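Local coordinates for takeout-like protein 1 (Epiphyas postvittana, PDB 3E8T), which binds a ubiquinone-8 molecule in a long internal pocket and probably serves as a carrier of hydrophobic ligands in the moth, at residues A[35-40]-A[202-207]; A[40-45]-A[195-200]; A[140-145]-A[208-213]; A[22-27]-A[67-72]. One frame throughout, in Å; residues are numbered along the deposited sequence. Where two conformers were deposited one is given.

In the fold
All four contacts lie along the elongated pocket in which this member of the juvenile hormone binding protein family holds its ubiquinone. Contacts 1, 2 and 3 share helix 182-211, joining it in turn to the loop 35-40, to strand 42-51 and to strand 139-153; contact 4 instead sets helix 13-28 on strand 54-77. Contact 2 lies nearest the centre of the chain, contact 3 farthest out, about 19 Å from it (centre to centre). The largely buried contact 4 is apolar and has no hydrogen bond between its segments. Contact 1 has a buried asparagine bonded to the loop, contact 2 a lysine bonded to a strand carbonyl; contact 3 has no direct hydrogen bond, and its polar links run through water.

Contact 1 of 4, residues A[35-40]-A[202-207]; sequences GVEVMD and FKNIKH. With UQ8 (Ubiquinone-8), chain B.
Asn204 holds the loop 35-40 with both ends of its amide. Its OD1 accepts the backbone N-H of Glu37, N to OD1 2.9 Å, the donor standing above the carbonyl plane, 44° out of it. Its ND2 gives an almost straight bond of 2.9 Å (174°) to Glu37 OE1, which accepts on its anti lone pair and lies in the amide plane; ND2 also bonds to Lys200 O, one turn back. Asparagine suits this place because a donor and an acceptor are wanted side by side, and the two bonds fix which way the amide is turned. A chi1 of -81° keeps CG beside the helix backbone N and points the amide at Glu37. Asn204 CB packs on Met39 SD at 3.9 Å, and Val36 closes the buried side. With an alanine here, Glu37 N would probably lose its acceptor and the carboxylate would keep little beyond a long bridge to Lys203.

The outer side is looser. In the conformer given, Lys203 NZ makes that long salt bridge, 3.9 Å to Glu37 OE1, and a water donates to both Gly35 O and Asn204 OD1. His207 NE2 bonds to His34 O. Inward, Ile205 CD1 lines the pocket, 3.5 Å from ubiquinone C12, while Val36 and Met39 meet Phe27 of helix 13-28, so the loop is wedged between that helix and helix 182-211.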
# COMPACT_ATOMS: atom_id res chain seq x y z
N GLY A 35 -0.77 13.63 -14.50
CA GLY A 35 -1.07 12.21 -14.65
C GLY A 35 -0.85 11.38 -13.39
O GLY A 35 -0.69 10.17 -13.50
N VAL A 36 -0.80 12.02 -12.22
CA VAL A 36 -0.60 11.34 -10.93
C VAL A 36 -1.93 11.26 -10.24
O VAL A 36 -2.51 12.28 -9.84
CB VAL A 36 0.47 12.03 -10.06
CG1 VAL A 36 0.57 11.34 -8.71
CG2 VAL A 36 1.82 12.06 -10.77
N GLU A 37 -2.39 10.03 -10.06
CA GLU A 37 -3.68 9.75 -9.50
C GLU A 37 -3.72 10.01 -7.99
O GLU A 37 -2.68 10.04 -7.34
CB GLU A 37 -4.00 8.28 -9.79
CG GLU A 37 -3.96 7.93 -11.29
CD GLU A 37 -4.07 6.43 -11.60
OE1 GLU A 37 -3.16 5.64 -11.26
OE2 GLU A 37 -5.10 6.03 -12.19
N VAL A 38 -4.90 10.25 -7.43
CA VAL A 38 -5.05 10.39 -6.00
C VAL A 38 -4.70 9.06 -5.31
O VAL A 38 -5.14 7.99 -5.73
CB VAL A 38 -6.48 10.78 -5.63
CG1 VAL A 38 -6.67 10.90 -4.11
CG2 VAL A 38 -6.91 12.04 -6.37
N MET A 39 -3.89 9.11 -4.27
CA MET A 39 -3.47 7.91 -3.53
C MET A 39 -3.95 7.88 -2.11
O MET A 39 -3.64 6.95 -1.38
CB MET A 39 -1.96 7.72 -3.62
CG MET A 39 -1.53 7.29 -5.02
SD MET A 39 0.18 7.53 -5.41
CE MET A 39 0.17 9.28 -5.91
N ASP A 40 -4.73 8.88 -1.69
CA ASP A 40 -5.46 8.84 -0.42
C ASP A 40 -6.68 9.74 -0.62
O ASP A 40 -6.55 10.96 -0.59
CB ASP A 40 -4.61 9.24 0.81
CG ASP A 40 -5.34 8.94 2.14
OD1 ASP A 40 -6.55 8.56 2.11
OD2 ASP A 40 -4.74 9.08 3.24
N PHE A 202 3.40 2.43 -7.04
CA PHE A 202 4.67 2.39 -7.74
C PHE A 202 4.58 3.00 -9.12
O PHE A 202 5.46 3.76 -9.55
CB PHE A 202 5.15 0.93 -7.85
CG PHE A 202 6.46 0.78 -8.55
CD1 PHE A 202 7.65 1.05 -7.91
CD2 PHE A 202 6.49 0.38 -9.87
CE1 PHE A 202 8.84 0.88 -8.58
CE2 PHE A 202 7.68 0.23 -10.53
CZ PHE A 202 8.84 0.47 -9.87
N LYS A 203 3.55 2.66 -9.88
CA LYS A 203 3.41 3.20 -11.21
C LYS A 203 3.36 4.73 -11.16
O LYS A 203 3.94 5.41 -12.00
CB LYS A 203 2.18 2.62 -11.88
CG LYS A 203 1.93 3.06 -13.28
CD LYS A 203 0.64 2.51 -13.74
CE LYS A 203 -0.51 3.28 -13.14
NZ LYS A 203 -1.66 2.39 -12.83
N ASN A 204 2.64 5.30 -10.19
CA ASN A 204 2.53 6.75 -10.06
C ASN A 204 3.82 7.42 -9.65
O ASN A 204 4.21 8.45 -10.22
CB ASN A 204 1.38 7.08 -9.13
CG ASN A 204 0.04 7.02 -9.85
OD1 ASN A 204 -0.36 7.98 -10.50
ND2 ASN A 204 -0.67 5.90 -9.73
N ILE A 205 4.54 6.85 -8.68
CA ILE A 205 5.85 7.43 -8.31
C ILE A 205 6.84 7.34 -9.47
O ILE A 205 7.58 8.30 -9.75
CB ILE A 205 6.45 6.81 -7.05
CG1 ILE A 205 5.48 6.84 -5.86
CG2 ILE A 205 7.76 7.48 -6.71
CD1 ILE A 205 5.94 5.83 -4.73
N LYS A 206 6.87 6.20 -10.14
CA LYS A 206 7.73 6.02 -11.30
C LYS A 206 7.46 7.06 -12.37
O LYS A 206 8.39 7.68 -12.91
CB LYS A 206 7.57 4.62 -11.86
CG LYS A 206 8.32 4.36 -13.12
CD LYS A 206 8.19 2.89 -13.53
CE LYS A 206 8.64 2.61 -14.94
NZ LYS A 206 10.04 2.98 -15.22
N HIS A 207 6.20 7.27 -12.68
CA HIS A 207 5.81 8.27 -13.66
C HIS A 207 6.25 9.66 -13.26
O HIS A 207 6.79 10.44 -14.09
CB HIS A 207 4.28 8.21 -13.77
CG HIS A 207 3.69 9.28 -14.63
ND1 HIS A 207 3.86 9.31 -15.99
CD2 HIS A 207 2.96 10.36 -14.30
CE1 HIS A 207 3.22 10.37 -16.47
NE2 HIS A 207 2.69 11.03 -15.46
C45 UQ8 B . -13.29 -11.71 3.81
C44 UQ8 B . -12.25 -12.49 4.61
C46 UQ8 B . -12.97 -13.44 5.54
C43 UQ8 B . -11.31 -11.60 5.40
C42 UQ8 B . -10.79 -10.43 4.54
C41 UQ8 B . -9.83 -10.97 3.48
C39 UQ8 B . -8.62 -10.07 3.38
C40 UQ8 B . -8.21 -9.43 2.06
C38 UQ8 B . -7.82 -9.89 4.48
C37 UQ8 B . -6.69 -9.09 4.51
C36 UQ8 B . -6.33 -8.94 5.99
C34 UQ8 B . -5.21 -7.94 6.23
C35 UQ8 B . -4.99 -7.63 7.56
C33 UQ8 B . -4.53 -7.34 5.18
C32 UQ8 B . -3.47 -6.45 5.23
C31 UQ8 B . -3.50 -5.60 3.93
C29 UQ8 B . -2.29 -4.69 3.77
C30 UQ8 B . -0.86 -5.22 4.09
C28 UQ8 B . -2.47 -3.37 3.36
C27 UQ8 B . -1.45 -2.44 3.19
C26 UQ8 B . -1.79 -1.42 2.09
C24 UQ8 B . -0.78 -0.27 2.08
C25 UQ8 B . -0.73 0.74 3.24
C23 UQ8 B . 0.10 -0.15 1.02
C22 UQ8 B . 1.08 0.83 0.84
C21 UQ8 B . 1.95 0.51 -0.37
C19 UQ8 B . 3.25 1.31 -0.46
C20 UQ8 B . 4.16 0.83 -1.59
C18 UQ8 B . 3.04 2.83 -0.48
C17 UQ8 B . 4.36 3.59 -0.67
C16 UQ8 B . 4.28 5.06 -0.23
C14 UQ8 B . 5.48 5.81 -0.80
C15 UQ8 B . 6.85 5.11 -0.82
C13 UQ8 B . 5.35 7.10 -1.32
C12 UQ8 B . 6.42 7.80 -1.86
C11 UQ8 B . 6.27 9.33 -1.75
C9 UQ8 B . 7.64 10.03 -1.78
C10 UQ8 B . 8.75 9.13 -2.33
C8 UQ8 B . 7.52 11.33 -2.58
C7 UQ8 B . 8.26 11.27 -3.92
C6 UQ8 B . 9.77 11.58 -3.80
C1 UQ8 B . 10.69 10.78 -4.48
C1M UQ8 B . 10.21 9.72 -5.25
C2 UQ8 B . 12.07 11.01 -4.41
O2 UQ8 B . 12.88 10.31 -5.02
C3 UQ8 B . 12.55 12.06 -3.64
O3 UQ8 B . 13.90 12.29 -3.57
C3M UQ8 B . 14.32 13.10 -4.67
C4 UQ8 B . 11.67 12.87 -2.94
O4 UQ8 B . 12.16 13.90 -2.19
C4M UQ8 B . 13.16 13.43 -1.28
C5 UQ8 B . 10.29 12.63 -3.02
O5 UQ8 B . 9.52 13.37 -2.40
O HOH W 1 0.77 7.71 -13.26

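Contact 2 of 4, residues A[40-45]-A[195-200]; sequences DVLDLD and EAAAKK
Leu42 and Leu44 supply the apolar part of the contact, where helix 182-211 packs on strand 42-51, the first of the antiparallel sheet. Leu42 CD2 lies 3.9 Å from Ala197 CB, and Leu44 CD2 sits 3.8 Å from Ala197 CA; Ala197 is also about 4 Å from the ubiquinone. Alanine suits this face because its short side chain lets strand 42-44 come to 8.6 Å, axis to axis, at an angle of 118°. The aliphatic stem of Lys200 extends the apolar surface, running past Leu42 in the opposite direction, its CD 3.5 Å from Leu42 CD1.

The polar part begins where that stem ends. With CG anti to the backbone N (chi1 -174°) and the chain extended, Lys200 in the conformer given carries NZ to Asp43 O, a bond of 2.7 Å. The Asp43 carboxylate turns instead to a salt bridge with Lys62.

Two waters complete the edge. One takes the N-H of Asp45 and donates to Ala196 O; the other accepts from Lys200 NZ and donates to Asp45 OD1. A lysine fits this boundary because its methylenes pack on leucine while its ammonium reaches a carbonyl and water; nearby acidic side chains probably stabilise its charge.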
# COMPACT_ATOMS: atom_id res chain seq x y z
N ASP A 40 -4.73 8.88 -1.69
CA ASP A 40 -5.46 8.84 -0.42
C ASP A 40 -6.68 9.74 -0.62
O ASP A 40 -6.55 10.96 -0.59
CB ASP A 40 -4.61 9.24 0.81
CG ASP A 40 -5.34 8.94 2.14
OD1 ASP A 40 -6.55 8.56 2.11
OD2 ASP A 40 -4.74 9.08 3.24
N VAL A 41 -7.83 9.17 -0.92
CA VAL A 41 -8.17 7.75 -0.92
C VAL A 41 -7.73 7.15 -2.23
O VAL A 41 -7.99 7.71 -3.30
CB VAL A 41 -9.67 7.59 -0.71
CG1 VAL A 41 -10.06 6.16 -0.76
CG2 VAL A 41 -10.09 8.13 0.66
N LEU A 42 -7.03 6.04 -2.18
CA LEU A 42 -6.61 5.31 -3.36
C LEU A 42 -7.68 4.35 -3.82
O LEU A 42 -8.15 3.55 -3.04
CB LEU A 42 -5.35 4.49 -3.05
CG LEU A 42 -4.76 3.61 -4.14
CD1 LEU A 42 -4.28 4.42 -5.35
CD2 LEU A 42 -3.65 2.72 -3.62
N ASP A 43 -8.07 4.48 -5.10
CA ASP A 43 -8.97 3.53 -5.70
C ASP A 43 -8.18 2.31 -6.15
O ASP A 43 -7.19 2.42 -6.84
CB ASP A 43 -9.72 4.21 -6.87
CG ASP A 43 -10.91 5.03 -6.41
OD1 ASP A 43 -11.87 4.43 -5.94
OD2 ASP A 43 -10.90 6.30 -6.52
N LEU A 44 -8.60 1.15 -5.69
CA LEU A 44 -7.98 -0.11 -6.09
C LEU A 44 -8.72 -0.69 -7.27
O LEU A 44 -9.96 -0.70 -7.29
CB LEU A 44 -8.04 -1.11 -4.92
CG LEU A 44 -7.42 -0.59 -3.63
CD1 LEU A 44 -7.65 -1.55 -2.47
CD2 LEU A 44 -5.91 -0.30 -3.81
N ASP A 45 -8.01 -1.22 -8.24
CA ASP A 45 -8.67 -1.93 -9.31
C ASP A 45 -9.33 -3.18 -8.71
O ASP A 45 -8.88 -3.74 -7.73
CB ASP A 45 -7.68 -2.31 -10.41
CG ASP A 45 -7.18 -1.11 -11.20
OD1 ASP A 45 -7.67 -0.00 -11.00
OD2 ASP A 45 -6.26 -1.34 -12.01
N GLU A 195 -0.52 -5.82 -2.72
CA GLU A 195 -0.08 -5.70 -4.12
C GLU A 195 -1.04 -4.85 -4.91
O GLU A 195 -0.63 -4.10 -5.82
CB GLU A 195 0.09 -7.05 -4.77
CG GLU A 195 0.41 -7.02 -6.27
CD GLU A 195 1.75 -6.36 -6.73
OE1 GLU A 195 2.50 -5.67 -5.97
OE2 GLU A 195 2.03 -6.52 -7.94
N ALA A 196 -2.34 -4.94 -4.64
CA ALA A 196 -3.35 -4.14 -5.38
C ALA A 196 -3.01 -2.66 -5.18
O ALA A 196 -3.18 -1.82 -6.07
CB ALA A 196 -4.76 -4.45 -4.84
N ALA A 197 -2.57 -2.33 -3.97
CA ALA A 197 -2.21 -0.94 -3.70
C ALA A 197 -0.84 -0.59 -4.25
O ALA A 197 -0.65 0.44 -4.88
CB ALA A 197 -2.29 -0.68 -2.24
N ALA A 198 0.14 -1.45 -3.94
CA ALA A 198 1.52 -1.13 -4.27
C ALA A 198 1.75 -0.98 -5.77
O ALA A 198 2.52 -0.14 -6.21
CB ALA A 198 2.46 -2.21 -3.71
N LYS A 199 1.09 -1.80 -6.58
CA LYS A 199 1.35 -1.71 -8.01
C LYS A 199 0.92 -0.34 -8.55
O LYS A 199 1.61 0.25 -9.39
CB LYS A 199 0.66 -2.85 -8.77
CG LYS A 199 -0.84 -2.80 -8.84
CD LYS A 199 -1.32 -4.19 -9.26
CE LYS A 199 -2.69 -4.23 -9.85
NZ LYS A 199 -3.05 -5.65 -10.17
N LYS A 200 -0.18 0.20 -8.02
CA LYS A 200 -0.69 1.51 -8.43
C LYS A 200 0.21 2.63 -7.93
O LYS A 200 0.51 3.58 -8.66
CB LYS A 200 -2.11 1.71 -7.90
CG LYS A 200 -2.82 2.96 -8.38
CD LYS A 200 -4.31 2.73 -8.42
CE LYS A 200 -5.06 3.96 -8.87
NZ LYS A 200 -6.50 3.64 -9.17
O HOH W 2 -5.09 -1.83 -8.05
O HOH W 3 -6.46 2.23 -11.85

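Contact 3 of 4, residues A[140-145]-A[208-213]; sequences HVIFKK and FLAKVP. With UQ8 (Ubiquinone-8), chain B.
The C-terminal end of the long helix 182-211 packs here on strand 139-153, part of the curled antiparallel sheet that wraps the ubiquinone pocket in this juvenile hormone binding protein fold. His140, near the start of the strand, lies against the chain as it leaves the helix. Ala210 O stands 3.3 Å above the imidazole plane, over its centre, and Val212 O approaches the ring edge, 3.2 Å from CD2. With chi1 at -65°, CG lies beside the strand's backbone N, and the ring reaches across these carbonyls. In the ring plane, His140 NE2 shares a hydrogen bond of 2.8 Å with a water that also donates to Lys211 O. Histidine suits this place because its flat ring can lie close to the Ala210 carbonyl while NE2 reaches the water. A leucine here would probably leave that water without its ring partner and put a bulky branched chain against the Ala210 carbonyl.

A second water links the backbones, accepting from Val141 N and donating to Leu209 O. Farther along the strand the contact turns apolar: Ile142 CD1 reaches back to Ala210 CB at 3.8 Å. Val141 and Phe143 turn inward, toward the ligand side; Val141 also meets Ile214 of the short helix 214-217.

Leu209 serves strand and ligand together. Its CD1 makes a CH-pi contact over the face of the Phe143 ring, 3.9 Å from the centroid and 30° off the normal, and the same methyl lies 3.2 Å from C1M, the methyl carried by the quinone ring.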
# COMPACT_ATOMS: atom_id res chain seq x y z
N HIS A 140 17.13 11.80 -15.02
CA HIS A 140 15.99 11.42 -14.17
C HIS A 140 16.30 10.14 -13.44
O HIS A 140 16.99 9.27 -13.99
CB HIS A 140 14.76 11.13 -15.02
CG HIS A 140 14.24 12.32 -15.75
ND1 HIS A 140 14.54 12.60 -17.06
CD2 HIS A 140 13.41 13.31 -15.33
CE1 HIS A 140 13.94 13.73 -17.41
NE2 HIS A 140 13.23 14.17 -16.39
N VAL A 141 15.71 9.97 -12.27
CA VAL A 141 15.67 8.65 -11.62
C VAL A 141 14.54 7.85 -12.22
O VAL A 141 13.39 8.25 -12.16
CB VAL A 141 15.45 8.81 -10.13
CG1 VAL A 141 15.15 7.45 -9.44
CG2 VAL A 141 16.64 9.44 -9.52
N ILE A 142 14.89 6.68 -12.76
CA ILE A 142 13.94 5.80 -13.41
C ILE A 142 13.78 4.53 -12.56
O ILE A 142 14.66 3.73 -12.49
CB ILE A 142 14.34 5.49 -14.86
CG1 ILE A 142 14.55 6.78 -15.66
CG2 ILE A 142 13.27 4.58 -15.53
CD1 ILE A 142 13.30 7.66 -15.76
N PHE A 143 12.64 4.43 -11.92
CA PHE A 143 12.33 3.24 -11.14
C PHE A 143 12.13 2.03 -12.03
O PHE A 143 11.50 2.12 -13.08
CB PHE A 143 11.05 3.45 -10.35
CG PHE A 143 11.20 4.24 -9.09
CD1 PHE A 143 12.36 4.86 -8.73
CD2 PHE A 143 10.10 4.28 -8.20
CE1 PHE A 143 12.47 5.54 -7.51
CE2 PHE A 143 10.20 4.94 -7.00
CZ PHE A 143 11.36 5.58 -6.66
N LYS A 144 12.63 0.86 -11.59
CA LYS A 144 12.61 -0.34 -12.39
C LYS A 144 11.74 -1.42 -11.74
O LYS A 144 10.74 -1.88 -12.35
CB LYS A 144 14.03 -0.86 -12.60
CG LYS A 144 14.91 0.10 -13.37
CD LYS A 144 14.41 0.42 -14.77
CE LYS A 144 15.37 1.35 -15.50
NZ LYS A 144 14.92 1.58 -16.95
N LYS A 145 12.09 -1.87 -10.57
CA LYS A 145 11.36 -2.95 -9.90
C LYS A 145 11.21 -2.58 -8.44
O LYS A 145 11.92 -1.69 -7.94
CB LYS A 145 12.13 -4.29 -10.01
CG LYS A 145 12.27 -4.77 -11.40
CD LYS A 145 12.95 -6.13 -11.59
CE LYS A 145 12.26 -7.28 -10.90
NZ LYS A 145 13.01 -8.56 -11.22
N PHE A 208 6.03 10.00 -12.00
CA PHE A 208 6.38 11.34 -11.50
C PHE A 208 7.87 11.56 -11.61
O PHE A 208 8.35 12.58 -12.15
CB PHE A 208 5.93 11.46 -10.03
CG PHE A 208 6.43 12.71 -9.30
CD1 PHE A 208 5.78 13.88 -9.49
CD2 PHE A 208 7.55 12.69 -8.45
CE1 PHE A 208 6.21 15.04 -8.85
CE2 PHE A 208 7.98 13.81 -7.83
CZ PHE A 208 7.30 15.00 -8.03
N LEU A 209 8.66 10.61 -11.12
CA LEU A 209 10.12 10.77 -11.19
C LEU A 209 10.68 10.75 -12.60
O LEU A 209 11.70 11.36 -12.89
CB LEU A 209 10.84 9.76 -10.31
CG LEU A 209 10.64 9.94 -8.83
CD1 LEU A 209 11.24 8.74 -8.11
CD2 LEU A 209 11.29 11.24 -8.32
N ALA A 210 10.00 10.10 -13.51
CA ALA A 210 10.45 10.10 -14.92
C ALA A 210 10.24 11.44 -15.61
O ALA A 210 10.82 11.67 -16.66
CB ALA A 210 9.77 8.96 -15.72
N LYS A 211 9.44 12.31 -15.03
CA LYS A 211 9.15 13.61 -15.65
C LYS A 211 9.68 14.80 -14.87
O LYS A 211 9.63 15.91 -15.41
CB LYS A 211 7.65 13.76 -15.88
CG LYS A 211 6.81 14.10 -14.66
CD LYS A 211 5.30 13.81 -14.80
CE LYS A 211 4.68 14.58 -15.95
NZ LYS A 211 4.77 16.10 -15.80
N VAL A 212 10.26 14.59 -13.69
CA VAL A 212 10.83 15.66 -12.88
C VAL A 212 12.35 15.45 -12.85
O VAL A 212 12.82 14.43 -12.39
CB VAL A 212 10.25 15.71 -11.47
CG1 VAL A 212 10.88 16.85 -10.71
CG2 VAL A 212 8.72 15.92 -11.54
N PRO A 213 13.14 16.42 -13.37
CA PRO A 213 14.59 16.24 -13.36
C PRO A 213 15.08 16.00 -11.95
O PRO A 213 14.63 16.65 -11.02
CB PRO A 213 15.11 17.57 -13.90
CG PRO A 213 13.97 18.15 -14.66
CD PRO A 213 12.73 17.69 -13.98
C45 UQ8 B . -13.29 -11.71 3.81
C44 UQ8 B . -12.25 -12.49 4.61
C46 UQ8 B . -12.97 -13.44 5.54
C43 UQ8 B . -11.31 -11.60 5.40
C42 UQ8 B . -10.79 -10.43 4.54
C41 UQ8 B . -9.83 -10.97 3.48
C39 UQ8 B . -8.62 -10.07 3.38
C40 UQ8 B . -8.21 -9.43 2.06
C38 UQ8 B . -7.82 -9.89 4.48
C37 UQ8 B . -6.69 -9.09 4.51
C36 UQ8 B . -6.33 -8.94 5.99
C34 UQ8 B . -5.21 -7.94 6.23
C35 UQ8 B . -4.99 -7.63 7.56
C33 UQ8 B . -4.53 -7.34 5.18
C32 UQ8 B . -3.47 -6.45 5.23
C31 UQ8 B . -3.50 -5.60 3.93
C29 UQ8 B . -2.29 -4.69 3.77
C30 UQ8 B . -0.86 -5.22 4.09
C28 UQ8 B . -2.47 -3.37 3.36
C27 UQ8 B . -1.45 -2.44 3.19
C26 UQ8 B . -1.79 -1.42 2.09
C24 UQ8 B . -0.78 -0.27 2.08
C25 UQ8 B . -0.73 0.74 3.24
C23 UQ8 B . 0.10 -0.15 1.02
C22 UQ8 B . 1.08 0.83 0.84
C21 UQ8 B . 1.95 0.51 -0.37
C19 UQ8 B . 3.25 1.31 -0.46
C20 UQ8 B . 4.16 0.83 -1.59
C18 UQ8 B . 3.04 2.83 -0.48
C17 UQ8 B . 4.36 3.59 -0.67
C16 UQ8 B . 4.28 5.06 -0.23
C14 UQ8 B . 5.48 5.81 -0.80
C15 UQ8 B . 6.85 5.11 -0.82
C13 UQ8 B . 5.35 7.10 -1.32
C12 UQ8 B . 6.42 7.80 -1.86
C11 UQ8 B . 6.27 9.33 -1.75
C9 UQ8 B . 7.64 10.03 -1.78
C10 UQ8 B . 8.75 9.13 -2.33
C8 UQ8 B . 7.52 11.33 -2.58
C7 UQ8 B . 8.26 11.27 -3.92
C6 UQ8 B . 9.77 11.58 -3.80
C1 UQ8 B . 10.69 10.78 -4.48
C1M UQ8 B . 10.21 9.72 -5.25
C2 UQ8 B . 12.07 11.01 -4.41
O2 UQ8 B . 12.88 10.31 -5.02
C3 UQ8 B . 12.55 12.06 -3.64
O3 UQ8 B . 13.90 12.29 -3.57
C3M UQ8 B . 14.32 13.10 -4.67
C4 UQ8 B . 11.67 12.87 -2.94
O4 UQ8 B . 12.16 13.90 -2.19
C4M UQ8 B . 13.16 13.43 -1.28
C5 UQ8 B . 10.29 12.63 -3.02
O5 UQ8 B . 9.52 13.37 -2.40
O HOH W 4 11.95 16.49 -17.20
O HOH W 5 13.93 12.08 -11.49

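Contact 4 of 4, residues A[22-27]-A[67-72]; sequences QALPTF and KGAVID
Leu24 overlaps Ala69 with a single methyl, CD2, which lies 3.7 Å from Ala69 CB and 3.6 Å from Ala69 O. Having CG opposite the backbone N (chi1 173°) sends the branch out from helix 13-28 toward the chain entering strand 70-72. The same methyl comes within 4.4 Å of Ile71 CD1, a more distant touch. A leucine suits this position because it can span from the helix to the strand, and its side chain also passes about 4 Å from the bound ubiquinone. This helix lines the pocket through Ala23 and Phe27, which touch the ligand. The small Ala69 lets the Leu24 methyl settle close to the backbone of Ala69.

Pro25 works at the more exposed margin. Its CB meets Lys67 CG at 4.0 Å, and the neighbouring Pro25 CG lies equally far from Lys67 O. Proline has no N-H to give, and the helix is kinked around it, residues 25 and 26 lacking bonds to the preceding turn. Lys67 contributes its aliphatic base; in the conformer given its chain then bends at chi3 (72°) and its end leads away from the helix.

Polar links lie just beside these residues. Gln21, on the same helix, joins its side-chain amide to both Ala69 O and Ile71 N, and Asp40 accepts from Lys67 N. Between the segments themselves the chemistry is shape and burial alone: methyls and methylenes hold the helix over the sheet, while these three peptide groups bond to Gln21 and Asp40.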
# COMPACT_ATOMS: atom_id res chain seq x y z
N GLN A 22 7.87 15.21 4.19
CA GLN A 22 7.21 16.49 3.94
C GLN A 22 6.52 16.53 2.60
O GLN A 22 5.55 17.28 2.44
CB GLN A 22 8.20 17.64 4.04
CG GLN A 22 8.71 17.84 5.43
CD GLN A 22 7.61 18.07 6.43
OE1 GLN A 22 7.33 17.22 7.29
NE2 GLN A 22 6.96 19.22 6.30
N ALA A 23 7.02 15.76 1.65
CA ALA A 23 6.37 15.68 0.33
C ALA A 23 5.18 14.73 0.25
O ALA A 23 4.30 14.91 -0.60
CB ALA A 23 7.36 15.23 -0.68
N LEU A 24 5.22 13.68 1.05
CA LEU A 24 4.22 12.64 0.96
C LEU A 24 2.78 13.16 0.89
O LEU A 24 2.04 12.69 0.01
CB LEU A 24 4.38 11.67 2.15
CG LEU A 24 3.28 10.60 2.31
CD1 LEU A 24 3.50 9.68 1.20
CD2 LEU A 24 3.42 9.90 3.69
N PRO A 25 2.31 13.99 1.85
CA PRO A 25 0.87 14.35 1.78
C PRO A 25 0.46 15.06 0.51
O PRO A 25 -0.63 14.81 -0.03
CB PRO A 25 0.67 15.22 3.01
CG PRO A 25 1.81 14.96 3.91
CD PRO A 25 2.96 14.55 3.06
N THR A 26 1.33 15.90 -0.01
CA THR A 26 1.02 16.62 -1.21
C THR A 26 1.04 15.66 -2.41
O THR A 26 0.16 15.71 -3.29
CB THR A 26 2.01 17.78 -1.39
OG1 THR A 26 1.89 18.64 -0.24
CG2 THR A 26 1.73 18.51 -2.67
N PHE A 27 1.97 14.72 -2.43
CA PHE A 27 2.04 13.76 -3.50
C PHE A 27 0.80 12.84 -3.54
O PHE A 27 0.18 12.65 -4.59
CB PHE A 27 3.32 12.94 -3.37
CG PHE A 27 3.48 11.92 -4.45
CD1 PHE A 27 3.80 12.30 -5.76
CD2 PHE A 27 3.28 10.56 -4.18
CE1 PHE A 27 3.94 11.35 -6.75
CE2 PHE A 27 3.42 9.60 -5.19
CZ PHE A 27 3.76 10.01 -6.46
N LYS A 67 -1.93 9.38 3.50
CA LYS A 67 -1.60 10.79 3.79
C LYS A 67 -0.94 10.92 5.15
O LYS A 67 -0.17 11.86 5.38
CB LYS A 67 -2.88 11.66 3.78
CG LYS A 67 -2.65 13.14 4.01
CD LYS A 67 -3.88 13.97 3.64
CE LYS A 67 -5.05 13.84 4.61
NZ LYS A 67 -6.18 14.77 4.23
N GLY A 68 -1.33 10.04 6.07
CA GLY A 68 -0.89 10.07 7.46
C GLY A 68 0.28 9.18 7.79
O GLY A 68 0.64 9.03 8.96
N ALA A 69 0.89 8.61 6.76
CA ALA A 69 2.00 7.71 6.98
C ALA A 69 3.19 8.43 7.59
O ALA A 69 3.44 9.60 7.28
CB ALA A 69 2.42 7.01 5.73
N VAL A 70 3.90 7.71 8.46
CA VAL A 70 5.12 8.19 9.11
C VAL A 70 6.28 7.47 8.45
O VAL A 70 6.33 6.24 8.43
CB VAL A 70 5.09 7.95 10.59
CG1 VAL A 70 6.39 8.39 11.22
CG2 VAL A 70 3.91 8.71 11.21
N ILE A 71 7.22 8.23 7.87
CA ILE A 71 8.39 7.68 7.26
C ILE A 71 9.44 7.45 8.33
O ILE A 71 9.91 8.39 8.96
CB ILE A 71 8.98 8.58 6.15
CG1 ILE A 71 7.92 9.02 5.15
CG2 ILE A 71 10.14 7.89 5.46
CD1 ILE A 71 7.26 7.90 4.40
N ASP A 72 9.84 6.21 8.53
CA ASP A 72 10.80 5.85 9.54
C ASP A 72 12.22 6.00 9.05
O ASP A 72 13.09 6.45 9.82
CB ASP A 72 10.53 4.44 10.07
CG ASP A 72 9.17 4.33 10.71
OD1 ASP A 72 8.91 5.08 11.68
OD2 ASP A 72 8.32 3.53 10.23